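Local coordinates for protein heroin esterase (Rhodococcus sp., PDB 1LZL) that probably hydrolyses acetyl esters such as those of heroin, as an esterase of the alpha/beta hydrolase fold, at residues Lys172-Gly177 with Ala243-Gly248; Pro251-Thr256 with Ala305-Thr310. All coordinates share one frame; numbering follows the deposited sequence.

Interaction 1. Residues Lys172-Gly177 with Ala243-Gly248; sequences KARDEG and ATDLTG
At the surface of this alpha/beta hydrolase, Arg174 in the last turns of helix 161-176 reaches across to the backbone of an irregular loop, 243-248, that leads into strand 252-257; Asp245 and Thr247 shape that loop with an Asx turn. The arginine sets off with CG anti to the backbone N (chi1 178°) and bends at chi3, which swings the guanidinium end-on toward the loop. Arg174 NH1 and Arg174 NH2 both donate to Asp245 O, at 2.8 Å from Arg174 NH1 and a longer 3.2 Å from Arg174 NH2. That oxygen lies nearly in the guanidinium plane, yet NH1 comes to it from above the carbonyl plane. Arg174 NH1 also meets Thr247 O at 2.7 Å, a bond less straight than the one from NH1 to Asp245 O, with the oxygen tilted 23° out of the guanidinium plane. Further back, Arg174 CD lies 3.4 Å from Thr247 O.

On the helix side, NE and NH2 grip a single oxygen of Asp175 side-on, while Tyr237 bonds the other carboxylate oxygen. Arg174 NH2 stands 2.9 Å from Asp175 OD1. Asp245 adds charge of its own: Asp245 OD2 sits over one face of the guanidinium, 3.9 Å from Arg174 NH1, a long salt bridge in which no N-H points at the oxygen. Asp245 OD1 is turned to the loop and takes both the backbone N of Thr247 and Thr247 OG1, the latter at 2.7 Å. A methionine in place of Arg174 would probably leave the carbonyls of Asp245 and Thr247 without these donors and Asp175 and Asp245 without the cation between them. One guanidinium thus joins loop to helix through two backbone oxygens, and the two nearby carboxylates would be expected to favour its positive charge.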
loop_
_atom_site.group_PDB
_atom_site.type_symbol
_atom_site.label_atom_id
_atom_site.label_comp_id
_atom_site.label_asym_id
_atom_site.label_seq_id
_atom_site.Cartn_x
_atom_site.Cartn_y
_atom_site.Cartn_z
ATOM N N LYS A 172 -9.956 10.547 -3.145
ATOM C CA LYS A 172 -10.293 11.098 -4.455
ATOM C C LYS A 172 -11.550 10.458 -4.991
ATOM O O LYS A 172 -12.441 11.161 -5.547
ATOM C CB LYS A 172 -9.091 10.890 -5.410
ATOM C CG LYS A 172 -9.374 11.550 -6.770
ATOM C CD LYS A 172 -8.046 11.737 -7.513
ATOM C CE LYS A 172 -7.363 12.999 -6.962
ATOM N NZ LYS A 172 -7.518 14.197 -7.858
ATOM N N ALA A 173 -11.731 9.157 -4.831
ATOM C CA ALA A 173 -12.915 8.423 -5.313
ATOM C C ALA A 173 -14.175 8.937 -4.626
ATOM O O ALA A 173 -15.193 9.198 -5.290
ATOM C CB ALA A 173 -12.734 6.914 -5.152
ATOM N N ARG A 174 -14.063 9.130 -3.299
ATOM C CA ARG A 174 -15.226 9.672 -2.602
ATOM C C ARG A 174 -15.572 11.054 -3.087
ATOM O O ARG A 174 -16.736 11.356 -3.393
ATOM C CB ARG A 174 -14.928 9.688 -1.088
ATOM C CG ARG A 174 -16.088 10.282 -0.311
ATOM C CD ARG A 174 -15.694 10.777 1.044
ATOM N NE ARG A 174 -14.751 11.882 0.969
ATOM C CZ ARG A 174 -14.097 12.409 2.024
ATOM N NH1 ARG A 174 -14.262 11.947 3.270
ATOM N NH2 ARG A 174 -13.262 13.418 1.792
ATOM N N ASP A 175 -14.529 11.903 -3.138
ATOM C CA ASP A 175 -14.765 13.303 -3.499
ATOM C C ASP A 175 -15.312 13.484 -4.907
ATOM O O ASP A 175 -16.135 14.392 -5.134
ATOM C CB ASP A 175 -13.472 14.090 -3.339
ATOM C CG ASP A 175 -13.050 14.294 -1.904
ATOM O OD1 ASP A 175 -13.819 13.959 -0.977
ATOM O OD2 ASP A 175 -11.924 14.794 -1.671
ATOM N N GLU A 176 -14.896 12.657 -5.869
ATOM C CA GLU A 176 -15.355 12.836 -7.242
ATOM C C GLU A 176 -16.699 12.162 -7.492
ATOM O O GLU A 176 -17.389 12.615 -8.430
ATOM C CB GLU A 176 -14.320 12.274 -8.222
ATOM C CG GLU A 176 -13.025 13.063 -8.267
ATOM C CD GLU A 176 -13.186 14.563 -8.339
ATOM O OE1 GLU A 176 -14.102 15.087 -9.032
ATOM O OE2 GLU A 176 -12.422 15.347 -7.726
ATOM N N GLY A 177 -17.099 11.168 -6.725
ATOM C CA GLY A 177 -18.421 10.587 -6.795
ATOM C C GLY A 177 -18.697 9.715 -7.987
ATOM O O GLY A 177 -19.870 9.465 -8.298
ATOM N N ALA A 243 -6.099 15.424 5.533
ATOM C CA ALA A 243 -7.534 15.651 5.329
ATOM C C ALA A 243 -8.300 15.869 6.620
ATOM O O ALA A 243 -8.051 15.170 7.584
ATOM C CB ALA A 243 -8.122 14.402 4.684
ATOM N N THR A 244 -9.251 16.779 6.636
ATOM C CA THR A 244 -10.042 17.062 7.818
ATOM C C THR A 244 -11.419 16.402 7.797
ATOM O O THR A 244 -12.052 16.233 8.846
ATOM C CB THR A 244 -10.236 18.601 7.983
ATOM O OG1 THR A 244 -10.797 19.125 6.777
ATOM C CG2 THR A 244 -8.887 19.241 8.225
ATOM N N ASP A 245 -11.943 16.015 6.644
ATOM C CA ASP A 245 -13.238 15.351 6.607
ATOM C C ASP A 245 -13.027 13.908 6.139
ATOM O O ASP A 245 -12.768 13.657 4.957
ATOM C CB ASP A 245 -14.214 16.072 5.695
ATOM C CG ASP A 245 -15.445 15.230 5.387
ATOM O OD1 ASP A 245 -15.888 14.474 6.284
ATOM O OD2 ASP A 245 -15.956 15.314 4.249
ATOM N N LEU A 246 -13.108 12.985 7.103
ATOM C CA LEU A 246 -12.994 11.565 6.799
ATOM C C LEU A 246 -14.337 10.852 6.758
ATOM O O LEU A 246 -14.403 9.630 6.676
ATOM C CB LEU A 246 -12.053 10.865 7.808
ATOM C CG LEU A 246 -10.641 11.460 7.847
ATOM C CD1 LEU A 246 -9.757 10.732 8.859
ATOM C CD2 LEU A 246 -10.016 11.409 6.452
ATOM N N THR A 247 -15.453 11.639 6.818
ATOM C CA THR A 247 -16.722 10.917 6.779
ATOM C C THR A 247 -16.999 10.311 5.400
ATOM O O THR A 247 -16.502 10.803 4.380
ATOM C CB THR A 247 -17.927 11.816 7.158
ATOM O OG1 THR A 247 -18.048 12.783 6.112
ATOM C CG2 THR A 247 -17.694 12.530 8.500
ATOM N N GLY A 248 -17.810 9.250 5.439
ATOM C CA GLY A 248 -18.245 8.640 4.183
ATOM C C GLY A 248 -17.155 7.875 3.458
ATOM O O GLY A 248 -17.377 7.479 2.319
#

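Interaction 2. Residues Pro251-Thr256 with Ala305-Thr310; sequences PTYLST and AAEALT. Unlike the reference sequence in segment 305-310: Glu307 (reference Lys), Ala308 (reference Pro), Leu309 (reference His), Thr310 (reference Cys).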
loop_
_atom_site.group_PDB
_atom_site.type_symbol
_atom_site.label_atom_id
_atom_site.label_comp_id
_atom_site.label_asym_id
_atom_site.label_seq_id
_atom_site.Cartn_x
_atom_site.Cartn_y
_atom_site.Cartn_z
ATOM N N PRO A 251 -15.460 1.152 4.802
ATOM C CA PRO A 251 -14.940 0.310 5.918
ATOM C C PRO A 251 -13.473 0.022 5.616
ATOM O O PRO A 251 -13.077 -0.194 4.454
ATOM C CB PRO A 251 -15.786 -0.963 5.886
ATOM C CG PRO A 251 -17.050 -0.572 5.156
ATOM C CD PRO A 251 -16.674 0.559 4.232
ATOM N N THR A 252 -12.646 0.088 6.654
ATOM C CA THR A 252 -11.199 0.084 6.464
ATOM C C THR A 252 -10.505 -0.889 7.393
ATOM O O THR A 252 -10.931 -1.045 8.536
ATOM C CB THR A 252 -10.701 1.505 6.784
ATOM O OG1 THR A 252 -11.264 2.392 5.799
ATOM C CG2 THR A 252 -9.166 1.662 6.721
ATOM N N TYR A 253 -9.430 -1.496 6.931
ATOM C CA TYR A 253 -8.518 -2.276 7.737
ATOM C C TYR A 253 -7.212 -1.474 7.737
ATOM O O TYR A 253 -6.769 -1.089 6.634
ATOM C CB TYR A 253 -8.280 -3.676 7.164
ATOM C CG TYR A 253 -7.242 -4.468 7.954
ATOM C CD1 TYR A 253 -5.885 -4.421 7.652
ATOM C CD2 TYR A 253 -7.645 -5.242 9.046
ATOM C CE1 TYR A 253 -4.949 -5.123 8.380
ATOM C CE2 TYR A 253 -6.726 -5.992 9.805
ATOM C CZ TYR A 253 -5.386 -5.905 9.448
ATOM O OH TYR A 253 -4.409 -6.598 10.134
ATOM N N LEU A 254 -6.579 -1.260 8.880
ATOM C CA LEU A 254 -5.280 -0.549 8.914
ATOM C C LEU A 254 -4.363 -1.267 9.879
ATOM O O LEU A 254 -4.750 -1.471 11.050
ATOM C CB LEU A 254 -5.489 0.916 9.330
ATOM C CG LEU A 254 -4.332 1.862 9.013
ATOM C CD1 LEU A 254 -4.803 3.292 8.876
ATOM C CD2 LEU A 254 -3.240 1.799 10.097
ATOM N N SER A 255 -3.191 -1.701 9.449
ATOM C CA SER A 255 -2.216 -2.319 10.337
ATOM C C SER A 255 -0.976 -1.446 10.456
ATOM O O SER A 255 -0.540 -0.750 9.531
ATOM C CB SER A 255 -1.828 -3.731 9.857
ATOM O OG SER A 255 -1.251 -3.618 8.539
ATOM N N THR A 256 -0.363 -1.477 11.643
ATOM C CA THR A 256 0.901 -0.798 11.931
ATOM C C THR A 256 1.811 -1.772 12.665
ATOM O O THR A 256 1.428 -2.826 13.204
ATOM C CB THR A 256 0.656 0.470 12.783
ATOM O OG1 THR A 256 0.012 0.088 14.015
ATOM C CG2 THR A 256 -0.241 1.470 12.061
ATOM N N ALA A 305 -0.739 -12.054 8.166
ATOM C CA ALA A 305 -1.179 -12.486 6.824
ATOM C C ALA A 305 -2.540 -13.137 6.798
ATOM O O ALA A 305 -3.378 -12.904 5.918
ATOM C CB ALA A 305 -0.113 -13.428 6.224
ATOM N N ALA A 306 -2.774 -13.999 7.793
ATOM C CA ALA A 306 -4.102 -14.643 7.881
ATOM C C ALA A 306 -5.184 -13.615 8.108
ATOM O O ALA A 306 -6.279 -13.663 7.534
ATOM C CB ALA A 306 -4.084 -15.693 8.979
ATOM N N GLU A 307 -4.873 -12.644 8.988
ATOM C CA GLU A 307 -5.893 -11.628 9.274
ATOM C C GLU A 307 -6.135 -10.738 8.081
ATOM O O GLU A 307 -7.256 -10.296 7.845
ATOM C CB GLU A 307 -5.404 -10.777 10.440
ATOM C CG GLU A 307 -6.350 -9.647 10.859
ATOM C CD GLU A 307 -5.859 -9.059 12.175
ATOM O OE1 GLU A 307 -5.976 -9.718 13.247
ATOM O OE2 GLU A 307 -5.332 -7.933 12.160
ATOM N N ALA A 308 -5.117 -10.470 7.278
ATOM C CA ALA A 308 -5.297 -9.645 6.075
ATOM C C ALA A 308 -6.308 -10.323 5.152
ATOM O O ALA A 308 -7.209 -9.693 4.627
ATOM C CB ALA A 308 -3.987 -9.398 5.365
ATOM N N LEU A 309 -6.173 -11.641 4.965
ATOM C CA LEU A 309 -7.137 -12.345 4.095
ATOM C C LEU A 309 -8.547 -12.358 4.692
ATOM O O LEU A 309 -9.514 -12.140 3.966
ATOM C CB LEU A 309 -6.642 -13.773 3.879
ATOM C CG LEU A 309 -5.409 -13.960 2.998
ATOM C CD1 LEU A 309 -5.134 -15.465 2.886
ATOM C CD2 LEU A 309 -5.554 -13.358 1.608
ATOM N N THR A 310 -8.621 -12.600 6.006
ATOM C CA THR A 310 -9.912 -12.542 6.692
ATOM C C THR A 310 -10.565 -11.170 6.499
ATOM O O THR A 310 -11.754 -11.016 6.187
ATOM C CB THR A 310 -9.769 -12.869 8.178
ATOM O OG1 THR A 310 -9.441 -14.275 8.270
ATOM C CG2 THR A 310 -11.082 -12.715 8.906
#
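Strand 252-257 packs against helix 299-315 with the two backbones well separated, the nearest pair of CA atoms being those of Tyr253 and Ala308 at 8.2 Å. This is the helix-on-sheet layering of the alpha/beta hydrolase fold, and one pair of side chains, Tyr253 and Glu307, reaches from one to the other. The tyrosine CB points toward the helix, and CG anti to the backbone N (chi1 176°) carries the ring outward from the strand until its hydroxyl reaches the glutamate. Glu307, where the reference sequence has lysine, leaves its helix in the same first rotamer and stays extended to CD.

The two side chains cross at about a right angle, with ring and carboxylate planes 72° apart. Glu307 OE2 lies at the edge of the ring, in its plane, 3.4 Å from Tyr253 CE2, while Glu307 CG comes within 3.8 Å of the same ring carbon. Around the pair, Phe185 of the adjoining strand meets the tyrosine ring with its plane almost parallel, and Phe285 on the other neighbouring strand touches both side chains. His283 ND1 is a second hydrogen-bond partner of OE2, so this oxygen ties the helix to two adjacent strands. The phenol itself donates from Tyr253 OH to the anti lone pair of Glu307 OE2 over 2.6 Å.

The two contacts follow one another along the chain: interaction 1 closes at Gly248, and interaction 2 opens at Pro251 as the same stretch of chain enters strand 252-257. Their centres are about 21 Å apart and their segments do not otherwise touch. Interaction 1 sits at the surface, its centre about 18 Å from the centre of the chain, and fixes the approach to the strand against helix 161-176; interaction 2, whose centre lies about 12 Å from the centre of the chain, ties the strand itself to helix 299-315 near the C-terminus. Helix 161-176 follows a probable nucleophile elbow at Ser160, and a probable triad aspartate, Asp260, lies shortly after strand 252-257. Both contacts therefore join scaffold elements connected to the likely catalytic residues.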